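Local coordinates for protein transcriptional regulator fur family (Xanthomonas campestris pv. campestris, PDB 7DH8) that binds zinc and probably acts as a zinc-dependent repressor, a Fur-family dimer that recognises the operator DNA of zinc-uptake genes, at residues Phe105-His109 with Ser128-Leu132; Leu40-Arg46 with Ala86-Leu90; Ser117-Ile122 with Ala154-Val159; Lys58-Ala62 with Val102-Val106. All blocks are in the same frame, centred on the assembly; numbering follows the deposited sequence.

Contact 1 of 4, residues Phe105-His109 with Ser128-Leu132. With ZN (zinc ion), chain B.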
loop_
_atom_site.group_PDB
_atom_site.type_symbol
_atom_site.label_atom_id
_atom_site.label_comp_id
_atom_site.label_asym_id
_atom_site.label_seq_id
_atom_site.Cartn_x
_atom_site.Cartn_y
_atom_site.Cartn_z
ATOM N N PHE A 105 8.526 -5.626 -6.695
ATOM C CA PHE A 105 7.867 -5.761 -7.999
ATOM C C PHE A 105 7.597 -7.216 -8.294
ATOM O O PHE A 105 8.387 -8.085 -7.908
ATOM C CB PHE A 105 8.727 -5.191 -9.109
ATOM C CG PHE A 105 9.019 -3.732 -8.925
ATOM C CD1 PHE A 105 10.069 -3.333 -8.136
ATOM C CD2 PHE A 105 8.146 -2.754 -9.439
ATOM C CE1 PHE A 105 10.334 -1.982 -7.939
ATOM C CE2 PHE A 105 8.374 -1.412 -9.234
ATOM C CZ PHE A 105 9.474 -1.006 -8.471
ATOM N N VAL A 106 6.511 -7.491 -9.018
ATOM C CA VAL A 106 6.118 -8.859 -9.354
ATOM C C VAL A 106 5.561 -8.787 -10.767
ATOM O O VAL A 106 5.022 -7.754 -11.182
ATOM C CB VAL A 106 5.053 -9.508 -8.382
ATOM C CG1 VAL A 106 5.621 -9.924 -7.036
ATOM C CG2 VAL A 106 3.778 -8.586 -8.193
ATOM N N ALA A 107 5.712 -9.870 -11.521
ATOM C CA ALA A 107 5.169 -9.888 -12.866
ATOM C C ALA A 107 3.664 -10.117 -12.786
ATOM O O ALA A 107 3.167 -10.822 -11.893
ATOM C CB ALA A 107 5.838 -10.970 -13.722
ATOM N N CYS A 108 2.927 -9.486 -13.693
ATOM C CA CYS A 108 1.498 -9.772 -13.736
ATOM C C CYS A 108 1.267 -11.152 -14.357
ATOM O O CYS A 108 1.744 -11.444 -15.460
ATOM C CB CYS A 108 0.731 -8.712 -14.511
ATOM S SG CYS A 108 -1.106 -9.123 -14.660
ATOM N N HIS A 109 0.526 -11.984 -13.634
ATOM C CA HIS A 109 0.230 -13.363 -14.010
ATOM C C HIS A 109 -0.637 -13.435 -15.284
ATOM O O HIS A 109 -0.479 -14.394 -16.052
ATOM C CB HIS A 109 -0.179 -14.144 -12.753
ATOM C CG HIS A 109 -1.565 -13.837 -12.260
ATOM N ND1 HIS A 109 -2.417 -14.806 -11.764
ATOM C CD2 HIS A 109 -2.265 -12.676 -12.228
ATOM C CE1 HIS A 109 -3.573 -14.253 -11.433
ATOM N NE2 HIS A 109 -3.508 -12.963 -11.708
ATOM N N SER A 128 5.903 -14.341 -0.029
ATOM C CA SER A 128 5.221 -14.655 -1.284
ATOM C C SER A 128 4.068 -13.680 -1.502
ATOM O O SER A 128 3.468 -13.170 -0.536
ATOM C CB SER A 128 4.628 -16.073 -1.291
ATOM O OG SER A 128 3.636 -16.156 -0.252
ATOM N N ALA A 129 3.713 -13.486 -2.789
ATOM C CA ALA A 129 2.623 -12.590 -3.151
ATOM C C ALA A 129 1.751 -13.272 -4.190
ATOM O O ALA A 129 2.236 -13.761 -5.215
ATOM C CB ALA A 129 3.124 -11.263 -3.692
ATOM N N VAL A 130 0.467 -13.348 -3.908
ATOM C CA VAL A 130 -0.457 -14.000 -4.834
ATOM C C VAL A 130 -1.395 -12.929 -5.359
ATOM O O VAL A 130 -2.032 -12.222 -4.569
ATOM C CB VAL A 130 -1.253 -15.126 -4.164
ATOM C CG1 VAL A 130 -2.277 -15.719 -5.196
ATOM C CG2 VAL A 130 -0.317 -16.231 -3.670
ATOM N N GLU A 131 -1.558 -12.889 -6.683
ATOM C CA GLU A 131 -2.370 -11.894 -7.354
ATOM C C GLU A 131 -3.745 -12.481 -7.620
ATOM O O GLU A 131 -3.842 -13.477 -8.316
ATOM C CB GLU A 131 -1.753 -11.492 -8.690
ATOM C CG GLU A 131 -2.626 -10.413 -9.387
ATOM C CD GLU A 131 -2.031 -9.917 -10.704
ATOM O OE1 GLU A 131 -0.865 -10.252 -11.019
ATOM O OE2 GLU A 131 -2.725 -9.153 -11.432
ATOM N N LEU A 132 -4.793 -11.833 -7.125
ATOM C CA LEU A 132 -6.155 -12.272 -7.384
ATOM C C LEU A 132 -6.787 -11.347 -8.423
ATOM O O LEU A 132 -6.171 -10.397 -8.923
ATOM C CB LEU A 132 -6.962 -12.287 -6.072
ATOM C CG LEU A 132 -6.351 -13.070 -4.891
ATOM C CD1 LEU A 132 -7.349 -13.159 -3.741
ATOM C CD2 LEU A 132 -5.953 -14.483 -5.346
HETATM ZN ZN ZN B . -1.823 -8.183 -12.969
HETATM O O HOH W 1 1.456 -11.095 -9.890
HETATM O O HOH W 2 -5.221 -10.452 -11.824
#

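Contact 2 of 4, residues Leu40-Arg46 with Ala86-Leu90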
loop_
_atom_site.group_PDB
_atom_site.type_symbol
_atom_site.label_atom_id
_atom_site.label_comp_id
_atom_site.label_asym_id
_atom_site.label_seq_id
_atom_site.Cartn_x
_atom_site.Cartn_y
_atom_site.Cartn_z
ATOM N N LEU A 40 2.722 -0.444 -28.458
ATOM C CA LEU A 40 4.088 -0.682 -27.972
ATOM C C LEU A 40 4.930 -1.849 -28.456
ATOM O O LEU A 40 4.434 -2.727 -29.165
ATOM C CB LEU A 40 3.859 -0.732 -26.467
ATOM C CG LEU A 40 2.411 -0.895 -26.026
ATOM C CD1 LEU A 40 2.289 -1.912 -24.921
ATOM C CD2 LEU A 40 1.813 0.432 -25.603
ATOM N N ARG A 41 6.203 -1.757 -28.106
ATOM C CA ARG A 41 7.211 -2.802 -28.403
ATOM C C ARG A 41 8.156 -3.216 -27.276
ATOM O O ARG A 41 8.642 -2.370 -26.566
ATOM C CB ARG A 41 8.055 -2.230 -29.537
ATOM C CG ARG A 41 7.619 -2.702 -30.919
ATOM C CD ARG A 41 7.393 -1.609 -31.959
ATOM N NE ARG A 41 8.648 -0.967 -32.284
ATOM C CZ ARG A 41 8.798 0.334 -32.437
ATOM N NH1 ARG A 41 7.753 1.137 -32.329
ATOM N NH2 ARG A 41 9.992 0.813 -32.701
ATOM N N LEU A 42 8.436 -4.501 -27.192
ATOM C CA LEU A 42 9.243 -5.001 -26.085
ATOM C C LEU A 42 10.715 -5.091 -26.478
ATOM O O LEU A 42 11.153 -6.095 -27.046
ATOM C CB LEU A 42 8.687 -6.353 -25.644
ATOM C CG LEU A 42 8.905 -6.727 -24.167
ATOM C CD1 LEU A 42 7.922 -5.995 -23.186
ATOM C CD2 LEU A 42 8.827 -8.227 -23.999
ATOM N N THR A 43 11.478 -4.026 -26.168
ATOM C CA THR A 43 12.914 -4.008 -26.410
ATOM C C THR A 43 13.592 -5.151 -25.654
ATOM O O THR A 43 13.065 -5.646 -24.656
ATOM C CB THR A 43 13.531 -2.671 -25.972
ATOM O OG1 THR A 43 13.589 -2.608 -24.541
ATOM C CG2 THR A 43 12.746 -1.467 -26.499
ATOM N N PRO A 44 14.768 -5.584 -26.113
ATOM C CA PRO A 44 15.533 -6.584 -25.343
ATOM C C PRO A 44 15.695 -6.224 -23.885
ATOM O O PRO A 44 15.627 -7.097 -23.007
ATOM C CB PRO A 44 16.889 -6.624 -26.058
ATOM C CG PRO A 44 16.828 -5.553 -27.127
ATOM C CD PRO A 44 15.386 -5.311 -27.416
ATOM N N ILE A 45 15.899 -4.940 -23.599
ATOM C CA ILE A 45 16.051 -4.516 -22.218
ATOM C C ILE A 45 14.755 -4.726 -21.436
ATOM O O ILE A 45 14.771 -5.260 -20.326
ATOM C CB ILE A 45 16.478 -3.037 -22.149
ATOM C CG1 ILE A 45 17.881 -2.859 -22.732
ATOM C CG2 ILE A 45 16.424 -2.533 -20.715
ATOM C CD1 ILE A 45 18.275 -1.416 -22.946
ATOM N N ARG A 46 13.620 -4.328 -22.009
ATOM C CA ARG A 46 12.351 -4.556 -21.329
ATOM C C ARG A 46 12.060 -6.043 -21.174
ATOM O O ARG A 46 11.402 -6.458 -20.204
ATOM C CB ARG A 46 11.215 -3.891 -22.103
ATOM C CG ARG A 46 11.246 -2.404 -22.081
ATOM C CD ARG A 46 10.551 -1.886 -23.326
ATOM N NE ARG A 46 10.158 -0.498 -23.163
ATOM C CZ ARG A 46 9.836 0.298 -24.173
ATOM N NH1 ARG A 46 9.846 -0.176 -25.411
ATOM N NH2 ARG A 46 9.501 1.560 -23.946
ATOM N N ALA A 86 12.833 0.920 -18.419
ATOM C CA ALA A 86 12.200 -0.329 -18.834
ATOM C C ALA A 86 11.198 -0.807 -17.782
ATOM O O ALA A 86 10.067 -1.208 -18.112
ATOM C CB ALA A 86 13.268 -1.398 -19.123
ATOM N N LEU A 87 11.575 -0.742 -16.506
ATOM C CA LEU A 87 10.625 -1.041 -15.436
ATOM C C LEU A 87 9.390 -0.136 -15.479
ATOM O O LEU A 87 8.258 -0.624 -15.362
ATOM C CB LEU A 87 11.320 -0.937 -14.078
ATOM C CG LEU A 87 10.537 -1.388 -12.837
ATOM C CD1 LEU A 87 10.107 -2.847 -12.907
ATOM C CD2 LEU A 87 11.403 -1.194 -11.636
ATOM N N ASP A 88 9.571 1.186 -15.612
ATOM C CA ASP A 88 8.407 2.076 -15.726
ATOM C C ASP A 88 7.470 1.646 -16.861
ATOM O O ASP A 88 6.249 1.659 -16.703
ATOM C CB ASP A 88 8.843 3.512 -15.988
ATOM C CG ASP A 88 9.541 4.161 -14.790
ATOM O OD1 ASP A 88 9.236 3.833 -13.631
ATOM O OD2 ASP A 88 10.391 5.039 -15.029
ATOM N N PHE A 89 8.034 1.313 -18.026
ATOM C CA PHE A 89 7.225 0.878 -19.153
ATOM C C PHE A 89 6.405 -0.345 -18.780
ATOM O O PHE A 89 5.187 -0.380 -18.993
ATOM C CB PHE A 89 8.127 0.594 -20.354
ATOM C CG PHE A 89 7.474 -0.221 -21.420
ATOM C CD1 PHE A 89 6.739 0.390 -22.414
ATOM C CD2 PHE A 89 7.586 -1.607 -21.424
ATOM C CE1 PHE A 89 6.129 -0.356 -23.386
ATOM C CE2 PHE A 89 6.977 -2.363 -22.396
ATOM C CZ PHE A 89 6.252 -1.738 -23.385
ATOM N N LEU A 90 7.062 -1.353 -18.192
ATOM C CA LEU A 90 6.362 -2.546 -17.742
ATOM C C LEU A 90 5.215 -2.199 -16.794
ATOM O O LEU A 90 4.122 -2.766 -16.890
ATOM C CB LEU A 90 7.361 -3.506 -17.083
ATOM C CG LEU A 90 8.430 -3.986 -18.071
ATOM C CD1 LEU A 90 9.485 -4.850 -17.376
ATOM C CD2 LEU A 90 7.778 -4.758 -19.224
#

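Contact 3 of 4, residues Ser117-Ile122 with Ala154-Val159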
loop_
_atom_site.group_PDB
_atom_site.type_symbol
_atom_site.label_atom_id
_atom_site.label_comp_id
_atom_site.label_asym_id
_atom_site.label_seq_id
_atom_site.Cartn_x
_atom_site.Cartn_y
_atom_site.Cartn_z
ATOM N N SER A 117 -6.616 -2.915 -11.280
ATOM C CA SER A 117 -6.462 -2.934 -9.838
ATOM C C SER A 117 -6.929 -4.296 -9.356
ATOM O O SER A 117 -7.995 -4.771 -9.794
ATOM C CB SER A 117 -7.279 -1.796 -9.219
ATOM O OG SER A 117 -6.570 -0.609 -9.555
ATOM N N VAL A 118 -6.100 -4.948 -8.526
ATOM C CA VAL A 118 -6.404 -6.308 -8.051
ATOM C C VAL A 118 -5.827 -6.505 -6.658
ATOM O O VAL A 118 -4.791 -5.941 -6.340
ATOM C CB VAL A 118 -5.838 -7.404 -8.967
ATOM C CG1 VAL A 118 -6.562 -7.454 -10.285
ATOM C CG2 VAL A 118 -4.287 -7.260 -9.095
ATOM N N PRO A 119 -6.454 -7.320 -5.832
ATOM C CA PRO A 119 -5.856 -7.691 -4.548
ATOM C C PRO A 119 -4.656 -8.606 -4.734
ATOM O O PRO A 119 -4.605 -9.458 -5.632
ATOM C CB PRO A 119 -6.995 -8.448 -3.834
ATOM C CG PRO A 119 -8.275 -8.052 -4.621
ATOM C CD PRO A 119 -7.786 -7.908 -6.018
ATOM N N PHE A 120 -3.756 -8.472 -3.795
ATOM C CA PHE A 120 -2.618 -9.340 -3.557
ATOM C C PHE A 120 -2.674 -9.861 -2.142
ATOM O O PHE A 120 -2.948 -9.080 -1.219
ATOM C CB PHE A 120 -1.292 -8.548 -3.728
ATOM C CG PHE A 120 -1.015 -8.228 -5.126
ATOM C CD1 PHE A 120 -1.506 -7.057 -5.674
ATOM C CD2 PHE A 120 -0.312 -9.106 -5.921
ATOM C CE1 PHE A 120 -1.308 -6.777 -6.998
ATOM C CE2 PHE A 120 -0.117 -8.815 -7.258
ATOM C CZ PHE A 120 -0.604 -7.666 -7.783
ATOM N N LEU A 121 -2.405 -11.180 -1.971
ATOM C CA LEU A 121 -2.161 -11.781 -0.668
ATOM C C LEU A 121 -0.652 -11.829 -0.483
ATOM O O LEU A 121 0.042 -12.472 -1.268
ATOM C CB LEU A 121 -2.731 -13.202 -0.592
ATOM C CG LEU A 121 -4.202 -13.381 -1.030
ATOM C CD1 LEU A 121 -4.596 -14.822 -1.044
ATOM C CD2 LEU A 121 -5.112 -12.503 -0.131
ATOM N N ILE A 122 -0.137 -11.159 0.531
ATOM C CA ILE A 122 1.303 -11.064 0.718
ATOM C C ILE A 122 1.629 -11.665 2.065
ATOM O O ILE A 122 1.140 -11.199 3.086
ATOM C CB ILE A 122 1.801 -9.611 0.602
ATOM C CG1 ILE A 122 1.428 -9.035 -0.749
ATOM C CG2 ILE A 122 3.378 -9.535 0.734
ATOM C CD1 ILE A 122 1.702 -7.442 -0.793
ATOM N N ALA A 154 -6.670 4.069 -9.448
ATOM C CA ALA A 154 -5.870 2.845 -9.393
ATOM C C ALA A 154 -6.062 2.639 -7.885
ATOM O O ALA A 154 -5.978 3.574 -7.078
ATOM C CB ALA A 154 -4.338 2.855 -9.520
ATOM N N GLN A 155 -6.292 1.374 -7.498
ATOM C CA GLN A 155 -6.350 0.977 -6.099
ATOM C C GLN A 155 -5.218 0.069 -5.657
ATOM O O GLN A 155 -4.885 -0.884 -6.365
ATOM C CB GLN A 155 -7.688 0.208 -5.880
ATOM C CG GLN A 155 -8.916 1.048 -6.339
ATOM C CD GLN A 155 -10.220 0.283 -6.079
ATOM O OE1 GLN A 155 -10.221 -0.695 -5.341
ATOM N NE2 GLN A 155 -11.313 0.720 -6.688
ATOM N N THR A 156 -4.717 0.294 -4.431
ATOM C CA THR A 156 -3.708 -0.546 -3.813
ATOM C C THR A 156 -4.437 -1.416 -2.819
ATOM O O THR A 156 -5.003 -0.889 -1.852
ATOM C CB THR A 156 -2.660 0.301 -3.072
ATOM O OG1 THR A 156 -1.957 1.091 -4.015
ATOM C CG2 THR A 156 -1.656 -0.637 -2.353
ATOM N N LEU A 157 -4.454 -2.734 -3.066
ATOM C CA LEU A 157 -5.208 -3.690 -2.272
ATOM C C LEU A 157 -4.219 -4.799 -1.925
ATOM O O LEU A 157 -3.839 -5.629 -2.758
ATOM C CB LEU A 157 -6.443 -4.240 -3.009
ATOM C CG LEU A 157 -7.290 -3.124 -3.690
ATOM C CD1 LEU A 157 -8.147 -3.808 -4.751
ATOM C CD2 LEU A 157 -8.113 -2.392 -2.644
ATOM N N GLU A 158 -3.772 -4.819 -0.689
ATOM C CA GLU A 158 -2.772 -5.818 -0.317
ATOM C C GLU A 158 -3.203 -6.439 1.001
ATOM O O GLU A 158 -3.287 -5.759 2.019
ATOM C CB GLU A 158 -1.405 -5.165 -0.246
ATOM C CG GLU A 158 -1.036 -4.471 -1.597
ATOM C CD GLU A 158 0.335 -3.742 -1.621
ATOM O OE1 GLU A 158 0.993 -3.599 -0.589
ATOM O OE2 GLU A 158 0.724 -3.295 -2.713
ATOM N N VAL A 159 -3.435 -7.725 0.998
ATOM C CA VAL A 159 -3.890 -8.406 2.203
ATOM C C VAL A 159 -2.673 -9.017 2.869
ATOM O O VAL A 159 -1.948 -9.803 2.233
ATOM C CB VAL A 159 -4.959 -9.453 1.857
ATOM C CG1 VAL A 159 -5.380 -10.218 3.105
ATOM C CG2 VAL A 159 -6.163 -8.743 1.215
HETATM O O HOH W 3 -3.320 -3.867 -5.275
HETATM O O HOH W 4 -3.889 -3.035 -7.755
#

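Contact 4 of 4, residues Lys58-Ala62 with Val102-Val106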
loop_
_atom_site.group_PDB
_atom_site.type_symbol
_atom_site.label_atom_id
_atom_site.label_comp_id
_atom_site.label_asym_id
_atom_site.label_seq_id
_atom_site.Cartn_x
_atom_site.Cartn_y
_atom_site.Cartn_z
ATOM N N LYS A 58 9.524 -14.514 -6.025
ATOM C CA LYS A 58 9.178 -13.693 -4.880
ATOM C C LYS A 58 9.266 -12.261 -5.382
ATOM O O LYS A 58 9.914 -12.024 -6.418
ATOM C CB LYS A 58 10.151 -13.912 -3.702
ATOM C CG LYS A 58 10.108 -15.277 -3.036
ATOM C CD LYS A 58 9.117 -15.374 -1.866
ATOM C CE LYS A 58 9.102 -16.800 -1.256
ATOM N NZ LYS A 58 10.001 -16.846 -0.034
ATOM N N PRO A 59 8.657 -11.283 -4.697
ATOM C CA PRO A 59 8.780 -9.892 -5.165
ATOM C C PRO A 59 10.234 -9.463 -5.193
ATOM O O PRO A 59 11.016 -9.792 -4.294
ATOM C CB PRO A 59 7.992 -9.079 -4.133
ATOM C CG PRO A 59 6.883 -10.060 -3.682
ATOM C CD PRO A 59 7.632 -11.406 -3.633
ATOM N N VAL A 60 10.576 -8.706 -6.215
ATOM C CA VAL A 60 11.960 -8.331 -6.488
ATOM C C VAL A 60 12.154 -6.871 -6.099
ATOM O O VAL A 60 11.338 -6.025 -6.474
ATOM C CB VAL A 60 12.268 -8.535 -7.977
ATOM C CG1 VAL A 60 13.703 -8.067 -8.322
ATOM C CG2 VAL A 60 12.042 -9.977 -8.341
ATOM N N LYS A 61 13.236 -6.575 -5.365
ATOM C CA LYS A 61 13.600 -5.198 -5.087
ATOM C C LYS A 61 14.251 -4.585 -6.313
ATOM O O LYS A 61 14.932 -5.272 -7.088
ATOM C CB LYS A 61 14.568 -5.123 -3.907
ATOM C CG LYS A 61 13.896 -5.578 -2.613
ATOM C CD LYS A 61 13.306 -4.353 -2.002
ATOM C CE LYS A 61 12.323 -4.627 -0.944
ATOM N NZ LYS A 61 11.960 -3.308 -0.387
ATOM N N ALA A 62 14.052 -3.275 -6.492
ATOM C CA ALA A 62 14.694 -2.606 -7.623
ATOM C C ALA A 62 16.200 -2.830 -7.641
ATOM O O ALA A 62 16.766 -3.092 -8.699
ATOM C CB ALA A 62 14.372 -1.116 -7.612
ATOM N N VAL A 102 5.585 -3.649 0.416
ATOM C CA VAL A 102 6.927 -4.223 0.546
ATOM C C VAL A 102 7.930 -3.575 -0.392
ATOM O O VAL A 102 9.085 -3.990 -0.408
ATOM C CB VAL A 102 6.946 -5.754 0.341
ATOM C CG1 VAL A 102 6.288 -6.462 1.515
ATOM C CG2 VAL A 102 6.320 -6.134 -0.999
ATOM N N ASN A 103 7.513 -2.580 -1.182
ATOM C CA ASN A 103 8.381 -1.818 -2.080
ATOM C C ASN A 103 9.133 -2.755 -3.016
ATOM O O ASN A 103 10.365 -2.753 -3.081
ATOM C CB ASN A 103 9.327 -0.866 -1.279
ATOM C CG ASN A 103 10.054 0.122 -2.186
ATOM O OD1 ASN A 103 9.583 0.412 -3.279
ATOM N ND2 ASN A 103 11.231 0.608 -1.760
ATOM N N ALA A 104 8.369 -3.602 -3.730
ATOM C CA ALA A 104 8.955 -4.658 -4.536
ATOM C C ALA A 104 8.008 -4.945 -5.698
ATOM O O ALA A 104 6.879 -4.437 -5.756
ATOM C CB ALA A 104 9.275 -5.923 -3.677
ATOM N N PHE A 105 8.526 -5.626 -6.695
ATOM C CA PHE A 105 7.867 -5.761 -7.999
ATOM C C PHE A 105 7.597 -7.216 -8.294
ATOM O O PHE A 105 8.387 -8.085 -7.908
ATOM C CB PHE A 105 8.727 -5.191 -9.109
ATOM C CG PHE A 105 9.019 -3.732 -8.925
ATOM C CD1 PHE A 105 10.069 -3.333 -8.136
ATOM C CD2 PHE A 105 8.146 -2.754 -9.439
ATOM C CE1 PHE A 105 10.334 -1.982 -7.939
ATOM C CE2 PHE A 105 8.374 -1.412 -9.234
ATOM C CZ PHE A 105 9.474 -1.006 -8.471
ATOM N N VAL A 106 6.511 -7.491 -9.018
ATOM C CA VAL A 106 6.118 -8.859 -9.354
ATOM C C VAL A 106 5.561 -8.787 -10.767
ATOM O O VAL A 106 5.022 -7.754 -11.182
ATOM C CB VAL A 106 5.053 -9.508 -8.382
ATOM C CG1 VAL A 106 5.621 -9.924 -7.036
ATOM C CG2 VAL A 106 3.778 -8.586 -8.193
HETATM O O HOH W 5 12.358 -1.647 -4.788
#

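Contact 1 of 4, residues Phe105-His109 with Ser128-Leu132
Cys-108 and Glu-131 meet at a zinc ion, and this metal bridge dominates the contact. Cys-108 SG lies 2.1 Å from the zinc, and Glu-131 OE2 reaches it from the other segment at 2.0 Å. His-97 and His-116 supply the remaining two ligands through their NE2 atoms. Glu-131 is stretched out, with CG trans to the backbone N (chi1 -179°), which carries its carboxylate across from strand 129-131 to the loop after strand 104-107.

A weak hydrogen bond and two waters complete the surroundings of the carboxylate. Glu-131 OE1 takes a weak but fairly straight bond from His-109 N (3.4 Å, 164° at the hydrogen). A water donates both to Ala-107 O (2.6 Å) and to Glu-131 OE1 (2.7 Å). A second water donates to Glu-131 OE2 and Leu-132 O, and sits in plane at the edge of the His-109 ring beside NE2.

Glu-131 CB makes a CH-pi contact over one face of the His-109 ring, 4.0 Å from its centroid and displaced toward the rim, although this histidine is poorly ordered. Nonpolar packing is slight: farther along, Val-106 CG1 approaches Ala-129 CB at 4.4 Å.

With OE2 on the metal and OE1 held by a water and weakly by a backbone N-H, the carboxylate's rotation is probably restrained, consistent with a zinc site that locks the wing of the DNA-binding domain against the neighbouring sheet.

Contact 2 of 4, residues Leu40-Arg46 with Ala86-Leu90
Arg-46, which lies across Phe-89, is first fixed at its backbone: its N donates a nearly straight bond to Thr-43 OG1 (3.1 Å, 169° at the hydrogen), the N-cap bond that starts helix 44-56. From there its side chain runs out extended from CG to NE and lays the guanidinium over one face of the Phe-89 ring. CZ stands 3.7 Å from the ring centroid in a cation-pi contact, with the two planes tilted 31° apart. NE is closest, 3.2 Å from Phe-89 CG, and CD adds a CH-pi contact on the same face. At the far end NH1 makes a weak, bent bond to Arg-41 O (2.8 Å).

The ring projects from helix 80-92 with CG trans to the backbone N (chi1 163°). Its rim meets Leu-40 CB in plane at Phe-89 CE1 (3.8 Å) and Leu-42 CD1 at CE2. A turn earlier on the helix, Ala-86 CB touches both Ile-45 CG2 (3.7 Å) and Arg-46 CG (3.7 Å), while Leu-90 CD1 approaches Arg-46 O.

Helix 80-92 is probably the DNA-recognition helix of a winged helix-turn-helix domain. The ring may partly stabilise the arginine's positive charge, and the arginine in turn lids the phenyl ring.

Contact 3 of 4, residues Ser117-Ile122 with Ala154-Val159
Ser-117 turns OG beside its own backbone N (chi1 -72°), which aims the hydroxyl at the neighbouring strand, where it accepts from Gln-155 N at 2.9 Å in an almost straight bond. At the other end Ile-122, with CG1 trans to the carbonyl carbon (chi1 -58°), extends CD1 across the Glu-158 side chain, 3.9 Å from Glu-158 CB. The Glu-158 carboxylate itself is hydrogen-bonded to the Ser-101 hydroxyl and the backbone N of Glu-100.

Between these ends the strands run parallel, in register at Phe-120 with Glu-158 and Leu-121 with Val-159. Leu-157 O receives Phe-120 N (3.0 Å) with the donor tilted from the carbonyl plane, and also sits in plane at the edge of the Phe-120 ring. Phe-120 O accepts from Val-159 N at 2.6 Å, and Val-159 O accepts from Ile-122 N at 2.8 Å.

This is the mixed sheet of the Fur-family dimerisation domain: strand 119-123 pairs with 129-131 on one side and with 151-160 on the other, and strand 151-160 continues the sheet by antiparallel pairing with the second subunit.

Toward Ser-117 the backbones part and water fills in. One water accepts from Leu-157 N (2.7 Å) and lies beside Val-118 O; another accepts from Val-118 N (3.0 Å) and lies beside Gln-155 O. On the face carrying Leu-121, that side chain and Val-159 lie alongside each other, pointing the same way. CD2 of Leu-121 stands 3.6 Å from Val-159 CB, and Leu-157 touches Leu-157 of the second subunit.

Contact 4 of 4, residues Lys58-Ala62 with Val102-Val106
The Phe-105 ring presents its edge to the backbone of the 58-62 loop: Val-60 O lies near the ring plane, 3.4 Å from Phe-105 CD1. Ala-62 CB approaches CE1 obliquely. Leu-87 and Met-91 of helix 80-92 and Val-96 and Lys-98 of strand 96-99 also touch the ring.

Strand 104-107, which carries Phe-105, is the second of the two-stranded wing of a winged-helix domain, and the loop leading to helix 62-69 adds one antiparallel, hydrogen-bonded pair to it, Val-60 with Phe-105. Val-60 N donates to Phe-105 O at 2.8 Å, in the carbonyl plane. Phe-105 N returns the bond to Val-60 O at the same length (2.8 Å), tilted from that carbonyl's plane. Where the strand begins, Asn-103 and Ala-104 both face Leu-99 in a G1 beta bulge.

Lys-61 reaches the bulge by bending at its second torsion (chi2 -90°), which folds the chain back toward the wing. Its NZ holds two carbonyls: Val-102 O at 3.0 Å, and Asn-103 O at 3.2 Å from above the carbonyl plane. Asn-103 O also accepts from a water that in turn accepts from Ala-62 N.

Pro-59 packs alongside Val-106, CG against CG1, the two pointing the same way. Next to them the fit is tight, with Pro-59 CB only 3.4 Å from Ala-104 CB.

From the N terminus, contact 2 opens at 40-46 and contact 4 at 58-62. Contact 2 closes at 86-90 and contact 4 at 102-106, so the two cross, binding helices, loop and wing into one winged-helix unit, probably the DNA-binding one; Leu-87 meets Phe-105 between them. Contact 1 begins on the strand where contact 4 ends, sharing Phe-105 and Val-106. It crosses contact 3: residues 117-122 come before contact 1 closes at 128-132, and contact 3 closes last at 154-159. Contacts 1 and 3 meet in one sheet, with Val-130 and Leu-132 bonded to Leu-121 and Pro-119. Contact 1 thereby joins wing to dimerisation sheet, while contacts 2 and 3 lie about 23 Å apart, centre to centre.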